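Local coordinates for phosphoribulokinase (Rhodobacter sphaeroides, PDB 1A7J), which catalyses the ATP-dependent phosphorylation of D-ribulose 5-phosphate to D-ribulose 1,5-bisphosphate in the Calvin cycle, at residues Arg30-Lys35 / Leu279-Val284; Arg82-Tyr87 / Leu128-Leu133. All blocks are in the same frame, centred on the assembly; numbering follows the deposited sequence.

Contact 1: residues Arg30-Lys35 / Leu279-Val284; sequences RREGVK and LIDRVV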
loop_
_atom_site.group_PDB
_atom_site.type_symbol
_atom_site.label_atom_id
_atom_site.label_comp_id
_atom_site.label_asym_id
_atom_site.label_seq_id
_atom_site.Cartn_x
_atom_site.Cartn_y
_atom_site.Cartn_z
ATOM N N ARG A 30 -12.458 13.982 -5.563
ATOM C CA ARG A 30 -12.863 15.383 -5.584
ATOM C C ARG A 30 -13.368 15.736 -6.980
ATOM O O ARG A 30 -14.417 16.365 -7.143
ATOM C CB ARG A 30 -11.680 16.268 -5.222
ATOM C CG ARG A 30 -11.964 17.750 -5.325
ATOM C CD ARG A 30 -10.704 18.500 -5.711
ATOM N NE ARG A 30 -10.854 19.157 -7.006
ATOM C CZ ARG A 30 -10.197 18.805 -8.106
ATOM N NH1 ARG A 30 -9.248 17.879 -8.043
ATOM N NH2 ARG A 30 -10.473 19.401 -9.265
ATOM N N ARG A 31 -12.638 15.253 -7.981
ATOM C CA ARG A 31 -12.981 15.421 -9.384
ATOM C C ARG A 31 -14.321 14.780 -9.697
ATOM O O ARG A 31 -14.997 15.205 -10.619
ATOM C CB ARG A 31 -11.897 14.772 -10.240
ATOM C CG ARG A 31 -11.742 15.344 -11.628
ATOM C CD ARG A 31 -10.270 15.452 -11.983
ATOM N NE ARG A 31 -9.604 16.488 -11.194
ATOM C CZ ARG A 31 -8.335 16.852 -11.353
ATOM N NH1 ARG A 31 -7.529 16.132 -12.124
ATOM N NH2 ARG A 31 -7.848 17.887 -10.675
ATOM N N GLU A 32 -14.685 13.723 -8.972
ATOM C CA GLU A 32 -15.878 12.959 -9.316
ATOM C C GLU A 32 -16.994 13.008 -8.268
ATOM O O GLU A 32 -18.038 12.390 -8.452
ATOM C CB GLU A 32 -15.513 11.497 -9.621
ATOM C CG GLU A 32 -14.228 11.286 -10.446
ATOM C CD GLU A 32 -14.312 11.761 -11.907
ATOM O OE1 GLU A 32 -15.221 11.320 -12.644
ATOM O OE2 GLU A 32 -13.404 12.504 -12.349
ATOM N N GLY A 33 -16.784 13.727 -7.172
ATOM C CA GLY A 33 -17.829 13.867 -6.167
ATOM C C GLY A 33 -17.964 12.684 -5.219
ATOM O O GLY A 33 -18.905 12.614 -4.426
ATOM N N VAL A 34 -16.999 11.773 -5.279
ATOM C CA VAL A 34 -16.963 10.585 -4.431
ATOM C C VAL A 34 -16.615 10.957 -2.991
ATOM O O VAL A 34 -15.464 11.294 -2.693
ATOM C CB VAL A 34 -15.912 9.578 -4.972
ATOM C CG1 VAL A 34 -15.743 8.410 -4.036
ATOM C CG2 VAL A 34 -16.330 9.103 -6.354
ATOM N N LYS A 35 -17.626 10.963 -2.121
ATOM C CA LYS A 35 -17.400 11.123 -0.683
ATOM C C LYS A 35 -16.756 9.856 -0.127
ATOM O O LYS A 35 -17.348 8.776 -0.210
ATOM C CB LYS A 35 -18.719 11.408 0.044
ATOM C CG LYS A 35 -18.572 11.732 1.534
ATOM C CD LYS A 35 -17.423 12.712 1.813
ATOM C CE LYS A 35 -17.147 12.891 3.315
ATOM N NZ LYS A 35 -15.735 13.355 3.606
ATOM N N LEU A 279 -12.526 3.534 -13.529
ATOM C CA LEU A 279 -12.876 2.374 -12.746
ATOM C C LEU A 279 -13.611 2.838 -11.488
ATOM O O LEU A 279 -14.632 2.261 -11.129
ATOM C CB LEU A 279 -11.636 1.570 -12.377
ATOM C CG LEU A 279 -10.553 1.355 -13.418
ATOM C CD1 LEU A 279 -9.682 0.217 -12.962
ATOM C CD2 LEU A 279 -11.158 1.041 -14.762
ATOM N N ILE A 280 -13.167 3.949 -10.900
ATOM C CA ILE A 280 -13.777 4.480 -9.688
ATOM C C ILE A 280 -15.121 5.085 -9.999
ATOM O O ILE A 280 -15.981 5.172 -9.133
ATOM C CB ILE A 280 -12.870 5.529 -9.025
ATOM C CG1 ILE A 280 -11.656 4.819 -8.419
ATOM C CG2 ILE A 280 -13.621 6.269 -7.916
ATOM C CD1 ILE A 280 -10.508 5.709 -8.050
ATOM N N ASP A 281 -15.327 5.444 -11.254
ATOM C CA ASP A 281 -16.637 5.887 -11.683
ATOM C C ASP A 281 -17.544 4.692 -11.895
ATOM O O ASP A 281 -18.572 4.577 -11.241
ATOM C CB ASP A 281 -16.546 6.718 -12.967
ATOM C CG ASP A 281 -16.081 8.147 -12.713
ATOM O OD1 ASP A 281 -16.394 8.711 -11.637
ATOM O OD2 ASP A 281 -15.414 8.721 -13.600
ATOM N N ARG A 282 -17.099 3.729 -12.690
ATOM C CA ARG A 282 -17.888 2.529 -12.953
ATOM C C ARG A 282 -18.249 1.818 -11.657
ATOM O O ARG A 282 -18.978 0.820 -11.652
ATOM C CB ARG A 282 -17.102 1.576 -13.860
ATOM C CG ARG A 282 -17.296 1.862 -15.404
ATOM C CD ARG A 282 -18.495 1.022 -15.923
ATOM N NE ARG A 282 -18.223 -0.432 -15.715
ATOM C CZ ARG A 282 -19.174 -1.365 -15.512
ATOM N NH1 ARG A 282 -20.468 -0.995 -15.306
ATOM N NH2 ARG A 282 -18.849 -2.684 -15.497
ATOM N N VAL A 283 -17.613 2.266 -10.585
ATOM C CA VAL A 283 -17.736 1.656 -9.281
ATOM C C VAL A 283 -18.751 2.483 -8.480
ATOM O O VAL A 283 -19.717 1.934 -7.957
ATOM C CB VAL A 283 -16.289 1.564 -8.614
ATOM C CG1 VAL A 283 -16.123 2.571 -7.491
ATOM C CG2 VAL A 283 -15.972 0.120 -8.141
ATOM N N VAL A 284 -18.662 3.801 -8.604
ATOM C CA VAL A 284 -19.517 4.726 -7.870
ATOM C C VAL A 284 -20.894 4.834 -8.517
ATOM O O VAL A 284 -21.870 5.151 -7.846
ATOM C CB VAL A 284 -18.831 6.127 -7.779
ATOM C CG1 VAL A 284 -19.847 7.266 -7.852
ATOM C CG2 VAL A 284 -18.029 6.199 -6.515
#
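V34 against V284 and I280, with E32 and D281 beside them, makes a small, partly buried packing contact between the end of helix 21-32 and the last turns of helix 268-284. The CG2 methyls of V34 and V284 touch at 3.4 Å, and the same methyl of V34 reaches I280, CG2 to CG2 at 4.2 Å. A chi1 of 174° leaves CG2 of V34 opposite its carbonyl carbon, where it faces the helix. Short branched side chains suit the place, since they fill it close to the backbone. G33, with positive phi, turns the chain out of helix 21-32 and on toward strand 36-40, an edge of the central sheet of this P-loop NTPase fold, which resembles that of adenylate kinase. Glycine fits because a side chain here would press on the carbonyl O of E32. The apolar patch continues into L127, which touches both valines, and into F25 and F29, against which I280 lies. At its margin E32 and D281 cross at about a right angle, their carboxylate planes 51° apart. E32 OE1 lies 2.8 Å from D281 OD2; one acid probably carries a proton, since two carboxylates would repel.

Contact 2: residues Arg82-Tyr87 / Leu128-Leu133; sequences RVFREY and LFYEGL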
loop_
_atom_site.group_PDB
_atom_site.type_symbol
_atom_site.label_atom_id
_atom_site.label_comp_id
_atom_site.label_asym_id
_atom_site.label_seq_id
_atom_site.Cartn_x
_atom_site.Cartn_y
_atom_site.Cartn_z
ATOM N N ARG A 82 -12.605 -7.479 9.610
ATOM C CA ARG A 82 -13.948 -7.272 10.132
ATOM C C ARG A 82 -14.471 -5.982 9.598
ATOM O O ARG A 82 -15.583 -5.950 9.094
ATOM C CB ARG A 82 -13.969 -7.237 11.627
ATOM N N VAL A 83 -13.612 -4.963 9.560
ATOM C CA VAL A 83 -14.025 -3.632 9.104
ATOM C C VAL A 83 -14.332 -3.575 7.608
ATOM O O VAL A 83 -15.284 -2.917 7.188
ATOM C CB VAL A 83 -12.979 -2.566 9.435
ATOM C CG1 VAL A 83 -13.379 -1.260 8.829
ATOM C CG2 VAL A 83 -12.891 -2.383 10.926
ATOM N N PHE A 84 -13.547 -4.291 6.812
ATOM C CA PHE A 84 -13.823 -4.408 5.394
ATOM C C PHE A 84 -15.146 -5.130 5.183
ATOM O O PHE A 84 -15.959 -4.707 4.364
ATOM C CB PHE A 84 -12.700 -5.174 4.710
ATOM C CG PHE A 84 -11.561 -4.312 4.261
ATOM C CD1 PHE A 84 -11.403 -3.029 4.759
ATOM C CD2 PHE A 84 -10.719 -4.742 3.243
ATOM C CE1 PHE A 84 -10.440 -2.177 4.226
ATOM C CE2 PHE A 84 -9.757 -3.904 2.717
ATOM C CZ PHE A 84 -9.620 -2.617 3.198
ATOM N N ARG A 85 -15.374 -6.186 5.969
ATOM C CA ARG A 85 -16.667 -6.888 6.066
ATOM C C ARG A 85 -17.828 -5.933 6.377
ATOM O O ARG A 85 -18.880 -5.985 5.744
ATOM C CB ARG A 85 -16.592 -7.951 7.173
ATOM C CG ARG A 85 -17.217 -9.298 6.850
ATOM C CD ARG A 85 -16.299 -10.447 7.283
ATOM N NE ARG A 85 -16.750 -11.129 8.495
ATOM C CZ ARG A 85 -16.126 -11.080 9.673
ATOM N NH1 ARG A 85 -15.264 -10.108 9.938
ATOM N NH2 ARG A 85 -16.487 -11.907 10.649
ATOM N N GLU A 86 -17.614 -5.053 7.350
ATOM C CA GLU A 86 -18.648 -4.151 7.845
ATOM C C GLU A 86 -18.965 -3.020 6.882
ATOM O O GLU A 86 -20.118 -2.633 6.737
ATOM C CB GLU A 86 -18.229 -3.561 9.186
ATOM C CG GLU A 86 -19.355 -3.383 10.151
ATOM C CD GLU A 86 -18.913 -3.599 11.570
ATOM O OE1 GLU A 86 -18.911 -4.779 12.021
ATOM O OE2 GLU A 86 -18.572 -2.584 12.226
ATOM N N TYR A 87 -17.944 -2.462 6.242
ATOM C CA TYR A 87 -18.186 -1.439 5.239
ATOM C C TYR A 87 -19.068 -1.978 4.130
ATOM O O TYR A 87 -20.099 -1.401 3.824
ATOM C CB TYR A 87 -16.889 -0.945 4.634
ATOM C CG TYR A 87 -17.094 0.326 3.875
ATOM C CD1 TYR A 87 -17.139 1.535 4.540
ATOM C CD2 TYR A 87 -17.386 0.313 2.517
ATOM C CE1 TYR A 87 -17.464 2.700 3.883
ATOM C CE2 TYR A 87 -17.717 1.478 1.845
ATOM C CZ TYR A 87 -17.750 2.667 2.537
ATOM O OH TYR A 87 -18.024 3.845 1.887
ATOM N N LEU A 128 -14.987 3.091 0.714
ATOM C CA LEU A 128 -13.874 3.122 1.654
ATOM C C LEU A 128 -12.598 3.037 0.834
ATOM O O LEU A 128 -12.618 2.537 -0.285
ATOM C CB LEU A 128 -13.965 1.939 2.644
ATOM C CG LEU A 128 -12.773 1.415 3.474
ATOM C CD1 LEU A 128 -12.222 2.479 4.414
ATOM C CD2 LEU A 128 -13.217 0.216 4.276
ATOM N N PHE A 129 -11.537 3.651 1.348
ATOM C CA PHE A 129 -10.230 3.621 0.715
ATOM C C PHE A 129 -9.205 3.164 1.728
ATOM O O PHE A 129 -9.092 3.750 2.792
ATOM C CB PHE A 129 -9.851 5.013 0.240
ATOM C CG PHE A 129 -8.497 5.088 -0.404
ATOM C CD1 PHE A 129 -8.268 4.462 -1.627
ATOM C CD2 PHE A 129 -7.477 5.838 0.176
ATOM C CE1 PHE A 129 -7.041 4.580 -2.275
ATOM C CE2 PHE A 129 -6.251 5.965 -0.457
ATOM C CZ PHE A 129 -6.029 5.336 -1.687
ATOM N N TYR A 130 -8.404 2.173 1.364
ATOM C CA TYR A 130 -7.337 1.690 2.231
ATOM C C TYR A 130 -5.983 1.872 1.520
ATOM O O TYR A 130 -5.877 1.624 0.320
ATOM C CB TYR A 130 -7.578 0.210 2.535
ATOM C CG TYR A 130 -6.452 -0.465 3.259
ATOM C CD1 TYR A 130 -5.376 -1.008 2.563
ATOM C CD2 TYR A 130 -6.438 -0.537 4.646
ATOM C CE1 TYR A 130 -4.314 -1.592 3.222
ATOM C CE2 TYR A 130 -5.370 -1.127 5.332
ATOM C CZ TYR A 130 -4.319 -1.650 4.606
ATOM O OH TYR A 130 -3.276 -2.271 5.257
ATOM N N GLU A 131 -4.973 2.362 2.241
ATOM C CA GLU A 131 -3.580 2.337 1.769
ATOM C C GLU A 131 -2.649 1.676 2.813
ATOM O O GLU A 131 -2.547 2.155 3.957
ATOM C CB GLU A 131 -3.100 3.768 1.455
ATOM C CG GLU A 131 -1.644 3.878 0.920
ATOM C CD GLU A 131 -1.234 5.296 0.492
ATOM O OE1 GLU A 131 -1.754 6.275 1.079
ATOM O OE2 GLU A 131 -0.384 5.427 -0.425
ATOM N N GLY A 132 -1.995 0.571 2.440
ATOM C CA GLY A 132 -0.932 0.035 3.279
ATOM C C GLY A 132 -0.281 -1.200 2.727
ATOM O O GLY A 132 -0.414 -1.467 1.550
ATOM N N LEU A 133 0.414 -1.953 3.575
ATOM C CA LEU A 133 1.046 -3.212 3.168
ATOM C C LEU A 133 0.195 -4.484 3.221
ATOM O O LEU A 133 0.710 -5.566 2.941
ATOM C CB LEU A 133 2.312 -3.487 3.989
ATOM C CG LEU A 133 3.537 -2.576 4.110
ATOM C CD1 LEU A 133 3.373 -1.289 3.378
ATOM C CD2 LEU A 133 3.737 -2.300 5.572
#
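Y87 lays one face of its ring on L128, while F84, one turn earlier on helix 77-90, reaches past the same leucine to Y130; the contact packs this helix against strand 127-132 of the central sheet. The axes of helix segment 82-87 and strand segment 128-132 come within 10.5 Å and run nearly antiparallel, at 158°, as a helix does over the parallel strands in an alpha/beta fold of the P-loop class. L128 is the bump in the middle. Its CB stands over the centre of the Y87 ring, 3.5 Å from the centroid, a CH-pi contact. A chi1 of 161° extends the leucine away from its own N and carries CD2 on toward F84, where it lies 3.7 Å from CE1. One branched residue thus fills the hollow between two aromatic rings. F84 swings its ring toward the strand, and CZ comes to Y130 CB at 3.5 Å, close to the plane of the phenylalanine ring. The edge of F84 also turns toward the face of Y130 in an offset edge-to-face pair, with ring planes at 88°. L128 and Y130, two apart on the strand, project toward the helix; F129 between them points to the other side of the sheet, where it meets F25 of helix 21-32. I7 and V37 of the flanking strands touch both Y87 and L128, and I39 touches L128 and Y130. The flat Y87 ring suits the leucine methylene, the leucine fork spans to F84, and the buried Y130 OH has a weak hydrogen bond to H134 N. Between these segments the fit comes from complementary side-chain shapes, dispersion and weak aromatic electrostatics rather than directed polar bonds.

How the contacts relate
The two contacts lie about 17 Å apart between centres, with nearest atoms about 5 Å apart and no touch. Strand 127-132 connects them: L127, next to the L128 of contact 2, packs on V34 and V284 of contact 1, and F129 meets F25, which also touches I280. Helices 21-32 and 77-90 thus pack on opposite sides of this strand. Contact 1 lies away from the annotated sites, its centre about 20 Å from the centre of the chain. Contact 2 is deeper, its centre about 12 Å from the chain centre, and nearer the chemistry: the Y130 side chain is about 7 Å from that of S14, predicted to bind ATP, and about 8 Å from that of catalytic-site D42.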